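Mandelate racemase/muconate lactonizing enzyme/Enolase superfamily (Rhodobacter sphaeroides, PDB 2HZG) belongs to the mandelate racemase/muconate lactonizing enzyme branch of the enolase superfamily, joining an enolase-type N-terminal domain to a beta/alpha-barrel domain that holds a sodium ion. Local coordinates at residues P121-L126 against I354-A359; H132-Y137 against Q317-L322; A138-G143 against Y330-Q335; Q182-R187 against L215-A220. All blocks are in the same frame, centred on the assembly; numbering follows the deposited sequence.

Interaction 1: P121-L126 against I354-A359; sequences PAWALL and IRAPEA
Trp123 brings its indole edge-on to the 354-359 loop and, with Pro121 and Glu358, carries most of this contact. Its CG sits between the backbone N and the carbonyl carbon (chi1 52°), which swings the ring from the short helix 122-125 across to the loop. The indole NE1 donates to Pro357 O at 2.9 Å, the N-H...O angle being 146°. The acceptor lies close to the ring plane, yet the donor stands well above the carbonyl plane of Pro357. Further round the same edge, Trp123 CZ2 meets Glu358 CG at 3.9 Å, while on the pyrrole side CD1 packs on Ala356 CB at 3.7 Å. Pro121, the N-cap residue of the helix, lays CG over the rim of one indole face. That same CG is 3.4 Å from Glu358 O, and Pro121 CB is 3.4 Å from Ala359 O. The Ala356 carbonyl is held by Ser131 OG, and Ala122 makes a backbone hydrogen bond to Gly361. The segments fall in the N-terminal and barrel family regions respectively; the loop meets the helix start largely through main-chain oxygens, one taking the indole N-H and others lying against the proline ring, with small apolar contacts at the indole edge.

Interaction 2: H132-Y137 against Q317-L322; sequences HGKRPY and QPFAGL
The Phe319 ring carries Lys134 CE over one face, 4.0 Å from its centroid, in a CH-pi contact, and the ring also meets Tyr301, the planes inclined at about 50°. The His132 imidazole is approached at its edge: Gly321 O lies 3.5 Å from CD2, near the ring plane, and a water in that plane links NE2 (2.8 Å) to Gly321 O, to which it donates. Lys134 bends at chi2 (-72°) and then runs extended past Phe319, ending with NZ 2.9 Å from Phe319 O in a hydrogen bond. Leu322 N, closing the type I turn 319-322, reaches Phe319 O from the opposite face of the carbonyl plane, so two donors grip one oxygen. The contact belongs to the beta/alpha-barrel of the enolase superfamily: 132-137 leads into the first barrel strand, 135-141, and the turn precedes the last, 327-331, its neighbour in the sheet. Asp325 O, in the same connection, also accepts from Lys134 NZ; the buried ammonium is thus bound by main-chain carbonyls, which probably help to offset its charge. Within the turn, Ala320 O accepts almost straight from His132 N at 2.9 Å, with an N-H...O angle of 174°.

Interaction 3: A138-G143 against Y330-Q335; sequences ASLLFG and YPAAPQ
This is a parallel beta pairing that closes the barrel of the enolase superfamily, where the first barrel strand, 135-141, runs beside the last, 327-331. Ala138 is bridged with Tyr330 and Ser139 with Pro331. Ser139 supplies both main-chain bonds: its N donates to Tyr330 O at 2.8 Å, and its O accepts from Ala332 N at 3.3 Å, a longer but straighter bond (168°) than the first (147°). Ser139 thus bonds to the residues flanking its partner Pro331, the usual parallel pattern, and the proline's missing N-H costs this pairing nothing. Side chains alternate across the sheet. On the Ala138 and Tyr330 face, Ala138 CB packs on Ala332 CB at 3.6 Å. Leu140 adds CD2 to this patch, against Ala332 CB at 3.7 Å and Ala333 CB at 3.8 Å, so one methyl sits on two alanines. Ser139 points to the other face, with OG anti to the backbone N (chi1 -164°); its hydroxyl is hydrogen-bonded to Glu329 OE2 and its side chain lies about 6 Å from a bound sodium ion. Beyond Leu140 the chains diverge, Leu141 O taking a bond from Arg152 NH1. At the point of parting a water fills in for a direct bond, donating to Ser139 O at 2.7 Å and accepting from Ala333 N at 2.9 Å.

Interaction 4: Q182-R187 against L215-A220; sequences QIMAAR and LPTLDA
The two helical segments run almost parallel, their axes 8° apart and 9.7 Å from each other at closest approach, with Ile183 and Leu218 nearest in the backbone. Parallel helices side by side are what the outer layer of a beta/alpha-barrel provides, and strand 195-199 follows helix 176-190 and precedes helix 215-220 in the chain. The side chains meet through apolar atoms, and no hydrogen bond joins the segments. On the inner side, Ile183 CD1 meets Leu218 CD2 at 3.7 Å, the two branched chains passing at a slant. Leu218 also touches Val198 of the strand beneath, so this pair packs down toward the barrel wall. Towards the outside, Met184 reaches across by curling its chain: bends at chi2 (-55°) and chi3 (149°) carry the terminal methyl onto the neighbouring helix. There CE lies between Thr217 and Ala220, 3.9 Å from Thr217 CG2 and 3.8 Å from Ala220 CB. Thr217 turns its methyl, not its hydroxyl, to the methionine, since CG2 stands anti to the backbone N; the residue also packs on Val176 and Ala180 of helix 176-190. Nearby, Arg187 ties the same two helices through NE to Ala221 O, just past the second segment. The closest approach across the interface is Met184 CE to Thr217 O, 3.3 Å.

In the fold
Interactions 1 and 2 lie with centres 10 Å apart and are stitched together by Ile354 O and Lys134 N, a probable hydrogen bond of 2.7 Å. Interactions 2 and 3 both use strand 135-141; interaction 3 pairs it with 327-331, while interaction 2 uses the loop that leads there, and they meet where Tyr137 O lies 3.0 Å from Tyr330 N. Interaction 4 is on the barrel's outer layer; it joins interaction 3 through Gly143 O and Gln182 NE2, 2.9 Å apart, but makes no contact with interactions 1 and 2. Asp199, Glu227 and Glu254 bind sodium in the barrel. The side chains of Ser139, Ile183 and Phe319 lie about 6, 12 and 14 Å from a bound sodium ion.

Interaction 1: P121-L126 against I354-A359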
loop_
_atom_site.group_PDB
_atom_site.type_symbol
_atom_site.label_atom_id
_atom_site.label_comp_id
_atom_site.label_asym_id
_atom_site.label_seq_id
_atom_site.Cartn_x
_atom_site.Cartn_y
_atom_site.Cartn_z
ATOM N N PRO A 121 28.344 7.990 -11.794
ATOM C CA PRO A 121 27.475 6.899 -11.356
ATOM C C PRO A 121 26.460 7.403 -10.336
ATOM O O PRO A 121 26.728 8.340 -9.580
ATOM C CB PRO A 121 28.437 5.882 -10.729
ATOM C CG PRO A 121 29.679 6.601 -10.435
ATOM C CD PRO A 121 29.742 7.808 -11.363
ATOM N N ALA A 122 25.293 6.775 -10.338
ATOM C CA ALA A 122 24.209 7.142 -9.456
ATOM C C ALA A 122 24.654 7.104 -8.001
ATOM O O ALA A 122 24.289 7.992 -7.234
ATOM C CB ALA A 122 22.982 6.228 -9.697
ATOM N N TRP A 123 25.467 6.110 -7.627
ATOM C CA TRP A 123 25.950 6.008 -6.227
ATOM C C TRP A 123 26.787 7.211 -5.803
ATOM O O TRP A 123 26.794 7.562 -4.631
ATOM C CB TRP A 123 26.746 4.735 -5.936
ATOM C CG TRP A 123 27.897 4.442 -6.890
ATOM C CD1 TRP A 123 27.859 3.615 -7.988
ATOM C CD2 TRP A 123 29.251 4.941 -6.814
ATOM N NE1 TRP A 123 29.099 3.576 -8.596
ATOM C CE2 TRP A 123 29.967 4.378 -7.897
ATOM C CE3 TRP A 123 29.930 5.799 -5.929
ATOM C CZ2 TRP A 123 31.325 4.658 -8.128
ATOM C CZ3 TRP A 123 31.263 6.095 -6.175
ATOM C CH2 TRP A 123 31.950 5.515 -7.259
ATOM N N ALA A 124 27.519 7.794 -6.751
ATOM C CA ALA A 124 28.295 9.006 -6.470
ATOM C C ALA A 124 27.333 10.156 -6.234
ATOM O O ALA A 124 27.505 10.920 -5.311
ATOM C CB ALA A 124 29.265 9.324 -7.622
ATOM N N LEU A 125 26.294 10.246 -7.058
ATOM C CA LEU A 125 25.257 11.261 -6.876
ATOM C C LEU A 125 24.492 11.075 -5.564
ATOM O O LEU A 125 24.059 12.053 -4.971
ATOM C CB LEU A 125 24.318 11.317 -8.073
ATOM C CG LEU A 125 24.875 11.768 -9.434
ATOM C CD1 LEU A 125 23.787 11.677 -10.513
ATOM C CD2 LEU A 125 25.461 13.184 -9.385
ATOM N N LEU A 126 24.346 9.819 -5.122
ATOM C CA LEU A 126 23.723 9.488 -3.837
ATOM C C LEU A 126 24.589 9.838 -2.647
ATOM O O LEU A 126 24.114 9.846 -1.513
ATOM C CB LEU A 126 23.397 7.993 -3.752
ATOM C CG LEU A 126 22.095 7.450 -4.317
ATOM C CD1 LEU A 126 22.058 5.952 -3.951
ATOM C CD2 LEU A 126 20.842 8.196 -3.778
ATOM N N ILE A 354 30.663 -8.422 -7.491
ATOM C CA ILE A 354 29.984 -7.489 -8.386
ATOM C C ILE A 354 29.704 -6.178 -7.666
ATOM O O ILE A 354 29.767 -6.095 -6.444
ATOM C CB ILE A 354 28.659 -8.077 -8.972
ATOM C CG1 ILE A 354 27.646 -8.414 -7.848
ATOM C CG2 ILE A 354 28.941 -9.273 -9.943
ATOM C CD1 ILE A 354 26.184 -8.608 -8.396
ATOM N N ARG A 355 29.362 -5.144 -8.414
ATOM C CA ARG A 355 29.187 -3.847 -7.769
ATOM C C ARG A 355 28.260 -2.968 -8.564
ATOM O O ARG A 355 28.029 -3.212 -9.762
ATOM C CB ARG A 355 30.547 -3.169 -7.507
ATOM C CG ARG A 355 31.286 -2.650 -8.742
ATOM C CD ARG A 355 32.722 -2.318 -8.386
ATOM N NE ARG A 355 33.449 -3.540 -8.035
ATOM C CZ ARG A 355 34.348 -3.639 -7.063
ATOM N NH1 ARG A 355 34.642 -2.579 -6.322
ATOM N NH2 ARG A 355 34.949 -4.811 -6.837
ATOM N N ALA A 356 27.686 -1.989 -7.879
ATOM C CA ALA A 356 26.978 -0.901 -8.522
ATOM C C ALA A 356 27.948 -0.323 -9.560
ATOM O O ALA A 356 29.081 0.069 -9.209
ATOM C CB ALA A 356 26.572 0.149 -7.495
ATOM N N PRO A 357 27.547 -0.330 -10.844
ATOM C CA PRO A 357 28.475 0.043 -11.915
ATOM C C PRO A 357 29.222 1.360 -11.693
ATOM O O PRO A 357 28.664 2.351 -11.206
ATOM C CB PRO A 357 27.565 0.118 -13.145
ATOM C CG PRO A 357 26.512 -0.921 -12.849
ATOM C CD PRO A 357 26.241 -0.754 -11.390
ATOM N N GLU A 358 30.495 1.348 -12.058
ATOM C CA GLU A 358 31.299 2.561 -12.014
ATOM C C GLU A 358 30.870 3.538 -13.135
ATOM O O GLU A 358 30.989 4.768 -13.006
ATOM C CB GLU A 358 32.807 2.213 -11.935
ATOM C CG GLU A 358 33.346 2.329 -10.467
ATOM C CD GLU A 358 34.206 1.159 -9.965
ATOM O OE1 GLU A 358 34.507 1.124 -8.746
ATOM O OE2 GLU A 358 34.594 0.269 -10.757
ATOM N N ALA A 359 30.257 2.999 -14.179
ATOM C CA ALA A 359 29.746 3.782 -15.290
ATOM C C ALA A 359 28.594 4.763 -14.901
ATOM O O ALA A 359 27.988 4.627 -13.827
ATOM C CB ALA A 359 29.308 2.843 -16.382
#

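Interaction 2: H132-Y137 against Q317-L322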
loop_
_atom_site.group_PDB
_atom_site.type_symbol
_atom_site.label_atom_id
_atom_site.label_comp_id
_atom_site.label_asym_id
_atom_site.label_seq_id
_atom_site.Cartn_x
_atom_site.Cartn_y
_atom_site.Cartn_z
ATOM N N HIS A 132 31.763 -0.535 -3.645
ATOM C CA HIS A 132 32.498 -1.696 -3.145
ATOM C C HIS A 132 31.947 -3.012 -3.676
ATOM O O HIS A 132 30.743 -3.134 -3.962
ATOM C CB HIS A 132 32.465 -1.686 -1.610
ATOM C CG HIS A 132 33.135 -0.491 -1.004
ATOM N ND1 HIS A 132 34.502 -0.308 -1.039
ATOM C CD2 HIS A 132 32.632 0.573 -0.334
ATOM C CE1 HIS A 132 34.810 0.827 -0.431
ATOM N NE2 HIS A 132 33.693 1.376 0.013
ATOM N N GLY A 133 32.839 -3.996 -3.786
ATOM C CA GLY A 133 32.481 -5.324 -4.246
ATOM C C GLY A 133 31.519 -6.038 -3.318
ATOM O O GLY A 133 31.659 -6.003 -2.089
ATOM N N LYS A 134 30.506 -6.641 -3.920
ATOM C CA LYS A 134 29.534 -7.437 -3.184
ATOM C C LYS A 134 29.634 -8.877 -3.636
ATOM O O LYS A 134 29.842 -9.159 -4.812
ATOM C CB LYS A 134 28.106 -6.932 -3.425
ATOM C CG LYS A 134 27.934 -5.422 -3.290
ATOM C CD LYS A 134 28.034 -4.986 -1.836
ATOM C CE LYS A 134 27.814 -3.496 -1.707
ATOM N NZ LYS A 134 28.285 -3.058 -0.386
ATOM N N ARG A 135 29.456 -9.786 -2.686
ATOM C CA ARG A 135 29.516 -11.207 -2.956
ATOM C C ARG A 135 28.090 -11.703 -3.265
ATOM O O ARG A 135 27.238 -11.740 -2.367
ATOM C CB ARG A 135 30.143 -11.917 -1.744
ATOM C CG ARG A 135 30.165 -13.438 -1.839
ATOM C CD ARG A 135 31.229 -13.935 -2.819
ATOM N NE ARG A 135 32.567 -13.451 -2.465
ATOM C CZ ARG A 135 33.650 -13.604 -3.227
ATOM N NH1 ARG A 135 33.569 -14.239 -4.393
ATOM N NH2 ARG A 135 34.812 -13.124 -2.818
ATOM N N PRO A 136 27.830 -12.074 -4.539
ATOM C CA PRO A 136 26.469 -12.399 -4.985
ATOM C C PRO A 136 26.033 -13.787 -4.507
ATOM O O PRO A 136 26.798 -14.761 -4.618
ATOM C CB PRO A 136 26.573 -12.363 -6.521
ATOM C CG PRO A 136 28.031 -12.750 -6.801
ATOM C CD PRO A 136 28.824 -12.199 -5.627
ATOM N N TYR A 137 24.829 -13.875 -3.949
ATOM C CA TYR A 137 24.258 -15.183 -3.685
ATOM C C TYR A 137 23.294 -15.491 -4.811
ATOM O O TYR A 137 22.621 -14.593 -5.314
ATOM C CB TYR A 137 23.635 -15.257 -2.289
ATOM C CG TYR A 137 22.345 -14.469 -2.039
ATOM C CD1 TYR A 137 21.103 -14.931 -2.517
ATOM C CD2 TYR A 137 22.361 -13.313 -1.268
ATOM C CE1 TYR A 137 19.903 -14.209 -2.249
ATOM C CE2 TYR A 137 21.165 -12.604 -0.967
ATOM C CZ TYR A 137 19.954 -13.064 -1.480
ATOM O OH TYR A 137 18.794 -12.381 -1.221
ATOM N N GLN A 317 22.835 0.366 -5.817
ATOM C CA GLN A 317 23.221 1.768 -5.567
ATOM C C GLN A 317 23.136 2.176 -4.083
ATOM O O GLN A 317 24.087 2.737 -3.557
ATOM C CB GLN A 317 22.421 2.762 -6.429
ATOM C CG GLN A 317 22.409 2.511 -7.951
ATOM C CD GLN A 317 23.779 2.654 -8.607
ATOM O OE1 GLN A 317 24.656 3.392 -8.120
ATOM N NE2 GLN A 317 23.975 1.938 -9.705
ATOM N N PRO A 318 22.011 1.878 -3.389
ATOM C CA PRO A 318 21.865 2.404 -2.020
ATOM C C PRO A 318 22.839 1.870 -0.968
ATOM O O PRO A 318 22.898 2.421 0.141
ATOM C CB PRO A 318 20.438 1.990 -1.646
ATOM C CG PRO A 318 19.758 1.744 -2.982
ATOM C CD PRO A 318 20.815 1.108 -3.780
ATOM N N PHE A 319 23.568 0.800 -1.275
ATOM C CA PHE A 319 24.570 0.311 -0.332
ATOM C C PHE A 319 25.939 0.119 -0.973
ATOM O O PHE A 319 26.796 -0.559 -0.411
ATOM C CB PHE A 319 24.079 -0.922 0.490
ATOM C CG PHE A 319 24.000 -2.261 -0.271
ATOM C CD1 PHE A 319 24.702 -3.381 0.209
ATOM C CD2 PHE A 319 23.156 -2.433 -1.380
ATOM C CE1 PHE A 319 24.601 -4.621 -0.411
ATOM C CE2 PHE A 319 23.059 -3.657 -2.026
ATOM C CZ PHE A 319 23.785 -4.776 -1.538
ATOM N N ALA A 320 26.144 0.760 -2.131
ATOM C CA ALA A 320 27.405 0.676 -2.873
ATOM C C ALA A 320 28.592 1.066 -1.987
ATOM O O ALA A 320 29.630 0.415 -1.997
ATOM C CB ALA A 320 27.359 1.573 -4.111
ATOM N N GLY A 321 28.430 2.137 -1.218
ATOM C CA GLY A 321 29.528 2.664 -0.414
ATOM C C GLY A 321 29.640 2.066 0.966
ATOM O O GLY A 321 30.502 2.477 1.737
ATOM N N LEU A 322 28.783 1.093 1.283
ATOM C CA LEU A 322 28.857 0.400 2.570
ATOM C C LEU A 322 29.666 -0.892 2.446
ATOM O O LEU A 322 29.134 -1.966 2.125
ATOM C CB LEU A 322 27.457 0.128 3.126
ATOM C CG LEU A 322 26.527 1.333 3.265
ATOM C CD1 LEU A 322 25.217 0.856 3.896
ATOM C CD2 LEU A 322 27.162 2.460 4.095
HETATM O O HOH W 1 33.184 3.842 1.184
#

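Interaction 3: A138-G143 against Y330-Q335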
loop_
_atom_site.group_PDB
_atom_site.type_symbol
_atom_site.label_atom_id
_atom_site.label_comp_id
_atom_site.label_asym_id
_atom_site.label_seq_id
_atom_site.Cartn_x
_atom_site.Cartn_y
_atom_site.Cartn_z
ATOM N N ALA A 138 23.277 -16.745 -5.250
ATOM C CA ALA A 138 22.415 -17.164 -6.330
ATOM C C ALA A 138 20.994 -17.235 -5.812
ATOM O O ALA A 138 20.711 -17.980 -4.871
ATOM C CB ALA A 138 22.871 -18.545 -6.898
ATOM N N SER A 139 20.094 -16.463 -6.421
ATOM C CA SER A 139 18.741 -16.401 -5.923
ATOM C C SER A 139 17.814 -17.192 -6.820
ATOM O O SER A 139 17.646 -16.865 -7.989
ATOM C CB SER A 139 18.263 -14.945 -5.756
ATOM O OG SER A 139 17.111 -14.934 -4.938
ATOM N N LEU A 140 17.210 -18.228 -6.246
ATOM C CA LEU A 140 16.536 -19.261 -7.015
ATOM C C LEU A 140 15.185 -19.616 -6.420
ATOM O O LEU A 140 14.916 -19.314 -5.275
ATOM C CB LEU A 140 17.420 -20.537 -7.059
ATOM C CG LEU A 140 18.749 -20.408 -7.805
ATOM C CD1 LEU A 140 19.625 -21.635 -7.547
ATOM C CD2 LEU A 140 18.481 -20.227 -9.296
ATOM N N LEU A 141 14.345 -20.296 -7.186
ATOM C CA LEU A 141 13.120 -20.828 -6.605
ATOM C C LEU A 141 13.330 -22.291 -6.201
ATOM O O LEU A 141 14.039 -23.042 -6.878
ATOM C CB LEU A 141 11.963 -20.692 -7.580
ATOM C CG LEU A 141 11.624 -19.249 -7.997
ATOM C CD1 LEU A 141 10.574 -19.255 -9.066
ATOM C CD2 LEU A 141 11.196 -18.354 -6.810
ATOM N N PHE A 142 12.727 -22.689 -5.093
ATOM C CA PHE A 142 12.594 -24.112 -4.787
ATOM C C PHE A 142 11.973 -24.865 -5.964
ATOM O O PHE A 142 10.982 -24.408 -6.539
ATOM C CB PHE A 142 11.705 -24.330 -3.548
ATOM C CG PHE A 142 12.413 -24.115 -2.249
ATOM C CD1 PHE A 142 13.331 -25.062 -1.781
ATOM C CD2 PHE A 142 12.149 -22.979 -1.472
ATOM C CE1 PHE A 142 13.995 -24.885 -0.586
ATOM C CE2 PHE A 142 12.794 -22.798 -0.254
ATOM C CZ PHE A 142 13.732 -23.752 0.191
ATOM N N GLY A 143 12.557 -26.021 -6.311
ATOM C CA GLY A 143 11.952 -26.933 -7.270
ATOM C C GLY A 143 10.684 -27.531 -6.697
ATOM O O GLY A 143 10.457 -27.481 -5.488
ATOM N N TYR A 330 21.469 -11.959 -6.178
ATOM C CA TYR A 330 21.726 -12.062 -7.599
ATOM C C TYR A 330 20.725 -13.026 -8.246
ATOM O O TYR A 330 20.741 -14.207 -7.942
ATOM C CB TYR A 330 23.173 -12.536 -7.850
ATOM C CG TYR A 330 23.551 -12.475 -9.310
ATOM C CD1 TYR A 330 24.090 -11.303 -9.870
ATOM C CD2 TYR A 330 23.307 -13.555 -10.150
ATOM C CE1 TYR A 330 24.405 -11.242 -11.242
ATOM C CE2 TYR A 330 23.616 -13.506 -11.512
ATOM C CZ TYR A 330 24.173 -12.348 -12.042
ATOM O OH TYR A 330 24.462 -12.311 -13.384
ATOM N N PRO A 331 19.892 -12.542 -9.188
ATOM C CA PRO A 331 18.942 -13.477 -9.804
ATOM C C PRO A 331 19.673 -14.473 -10.714
ATOM O O PRO A 331 20.191 -14.098 -11.767
ATOM C CB PRO A 331 18.022 -12.574 -10.644
ATOM C CG PRO A 331 18.703 -11.314 -10.785
ATOM C CD PRO A 331 19.799 -11.186 -9.759
ATOM N N ALA A 332 19.701 -15.736 -10.301
ATOM C CA ALA A 332 20.513 -16.742 -10.978
ATOM C C ALA A 332 19.762 -17.512 -12.078
ATOM O O ALA A 332 20.388 -18.130 -12.935
ATOM C CB ALA A 332 21.130 -17.699 -9.950
ATOM N N ALA A 333 18.432 -17.467 -12.087
ATOM C CA ALA A 333 17.666 -18.103 -13.163
ATOM C C ALA A 333 16.523 -17.204 -13.669
ATOM O O ALA A 333 15.375 -17.655 -13.757
ATOM C CB ALA A 333 17.118 -19.498 -12.719
ATOM N N PRO A 334 16.841 -15.941 -14.050
ATOM C CA PRO A 334 15.733 -15.074 -14.453
ATOM C C PRO A 334 15.126 -15.489 -15.806
ATOM O O PRO A 334 15.804 -16.143 -16.621
ATOM C CB PRO A 334 16.379 -13.676 -14.530
ATOM C CG PRO A 334 17.809 -13.930 -14.814
ATOM C CD PRO A 334 18.155 -15.272 -14.176
ATOM N N GLN A 335 13.865 -15.124 -16.034
ATOM C CA GLN A 335 13.265 -15.273 -17.353
ATOM C C GLN A 335 14.070 -14.498 -18.396
ATOM O O GLN A 335 14.760 -13.541 -18.074
ATOM C CB GLN A 335 11.810 -14.796 -17.389
ATOM C CG GLN A 335 10.883 -15.547 -16.443
ATOM C CD GLN A 335 10.896 -17.043 -16.661
ATOM O OE1 GLN A 335 11.000 -17.526 -17.790
ATOM N NE2 GLN A 335 10.791 -17.785 -15.580
HETATM O O HOH W 2 16.414 -16.372 -10.371
#

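Interaction 4: Q182-R187 against L215-A220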
loop_
_atom_site.group_PDB
_atom_site.type_symbol
_atom_site.label_atom_id
_atom_site.label_comp_id
_atom_site.label_asym_id
_atom_site.label_seq_id
_atom_site.Cartn_x
_atom_site.Cartn_y
_atom_site.Cartn_z
ATOM N N GLN A 182 13.023 -30.439 1.273
ATOM C CA GLN A 182 13.449 -29.381 0.356
ATOM C C GLN A 182 14.721 -28.682 0.833
ATOM O O GLN A 182 15.654 -28.476 0.062
ATOM C CB GLN A 182 12.316 -28.354 0.184
ATOM C CG GLN A 182 11.173 -28.825 -0.677
ATOM C CD GLN A 182 11.494 -28.749 -2.179
ATOM O OE1 GLN A 182 12.613 -28.425 -2.569
ATOM N NE2 GLN A 182 10.515 -29.047 -3.009
ATOM N N ILE A 183 14.738 -28.305 2.104
ATOM C CA ILE A 183 15.828 -27.526 2.683
ATOM C C ILE A 183 17.100 -28.366 2.784
ATOM O O ILE A 183 18.197 -27.889 2.488
ATOM C CB ILE A 183 15.387 -26.921 4.058
ATOM C CG1 ILE A 183 14.297 -25.841 3.833
ATOM C CG2 ILE A 183 16.561 -26.331 4.816
ATOM C CD1 ILE A 183 13.491 -25.461 5.099
ATOM N N MET A 184 16.937 -29.623 3.197
ATOM C CA MET A 184 18.062 -30.567 3.255
ATOM C C MET A 184 18.640 -30.863 1.875
ATOM O O MET A 184 19.854 -30.972 1.728
ATOM C CB MET A 184 17.639 -31.855 3.951
ATOM C CG MET A 184 17.362 -31.683 5.448
ATOM S SD MET A 184 18.760 -30.943 6.322
ATOM C CE MET A 184 17.873 -30.070 7.616
ATOM N N ALA A 185 17.771 -30.966 0.875
ATOM C CA ALA A 185 18.194 -31.147 -0.525
ATOM C C ALA A 185 18.981 -29.927 -1.040
ATOM O O ALA A 185 20.018 -30.089 -1.682
ATOM C CB ALA A 185 16.999 -31.457 -1.417
ATOM N N ALA A 186 18.521 -28.717 -0.706
ATOM C CA ALA A 186 19.302 -27.490 -0.966
ATOM C C ALA A 186 20.702 -27.552 -0.337
ATOM O O ALA A 186 21.713 -27.284 -1.005
ATOM C CB ALA A 186 18.539 -26.245 -0.477
ATOM N N ARG A 187 20.767 -27.915 0.944
ATOM C CA ARG A 187 22.046 -28.077 1.618
ATOM C C ARG A 187 22.892 -29.175 0.941
ATOM O O ARG A 187 24.100 -29.001 0.758
ATOM C CB ARG A 187 21.847 -28.373 3.115
ATOM C CG ARG A 187 23.136 -28.641 3.928
ATOM C CD ARG A 187 24.239 -27.593 3.732
ATOM N NE ARG A 187 23.960 -26.345 4.426
ATOM C CZ ARG A 187 24.644 -25.214 4.263
ATOM N NH1 ARG A 187 25.665 -25.151 3.401
ATOM N NH2 ARG A 187 24.306 -24.133 4.958
ATOM N N LEU A 215 11.940 -24.012 12.485
ATOM C CA LEU A 215 13.211 -23.522 12.983
ATOM C C LEU A 215 14.298 -24.611 13.222
ATOM O O LEU A 215 15.472 -24.389 12.876
ATOM C CB LEU A 215 13.023 -22.608 14.210
ATOM C CG LEU A 215 12.297 -21.260 14.015
ATOM C CD1 LEU A 215 12.063 -20.577 15.358
ATOM C CD2 LEU A 215 13.084 -20.334 13.074
ATOM N N PRO A 216 13.933 -25.759 13.838
ATOM C CA PRO A 216 14.953 -26.827 13.951
ATOM C C PRO A 216 15.522 -27.296 12.610
ATOM O O PRO A 216 16.715 -27.511 12.510
ATOM C CB PRO A 216 14.197 -27.970 14.642
ATOM C CG PRO A 216 13.109 -27.251 15.429
ATOM C CD PRO A 216 12.672 -26.135 14.521
ATOM N N THR A 217 14.668 -27.466 11.613
ATOM C CA THR A 217 15.088 -27.899 10.289
ATOM C C THR A 217 16.046 -26.872 9.678
ATOM O O THR A 217 17.090 -27.231 9.146
ATOM C CB THR A 217 13.882 -28.031 9.355
ATOM O OG1 THR A 217 12.925 -28.934 9.937
ATOM C CG2 THR A 217 14.312 -28.531 7.985
ATOM N N LEU A 218 15.672 -25.601 9.747
ATOM C CA LEU A 218 16.522 -24.523 9.224
ATOM C C LEU A 218 17.885 -24.525 9.930
ATOM O O LEU A 218 18.925 -24.374 9.285
ATOM C CB LEU A 218 15.836 -23.166 9.381
ATOM C CG LEU A 218 14.584 -22.927 8.530
ATOM C CD1 LEU A 218 13.706 -21.813 9.137
ATOM C CD2 LEU A 218 14.939 -22.613 7.057
ATOM N N ASP A 219 17.885 -24.705 11.247
ATOM C CA ASP A 219 19.147 -24.725 11.995
ATOM C C ASP A 219 19.975 -25.982 11.669
ATOM O O ASP A 219 21.190 -25.896 11.544
ATOM C CB ASP A 219 18.929 -24.571 13.506
ATOM C CG ASP A 219 18.738 -23.102 13.942
ATOM O OD1 ASP A 219 18.880 -22.166 13.101
ATOM O OD2 ASP A 219 18.430 -22.885 15.142
ATOM N N ALA A 220 19.308 -27.124 11.489
ATOM C CA ALA A 220 20.001 -28.373 11.135
ATOM C C ALA A 220 20.707 -28.248 9.767
ATOM O O ALA A 220 21.789 -28.801 9.567
ATOM C CB ALA A 220 19.023 -29.568 11.156
#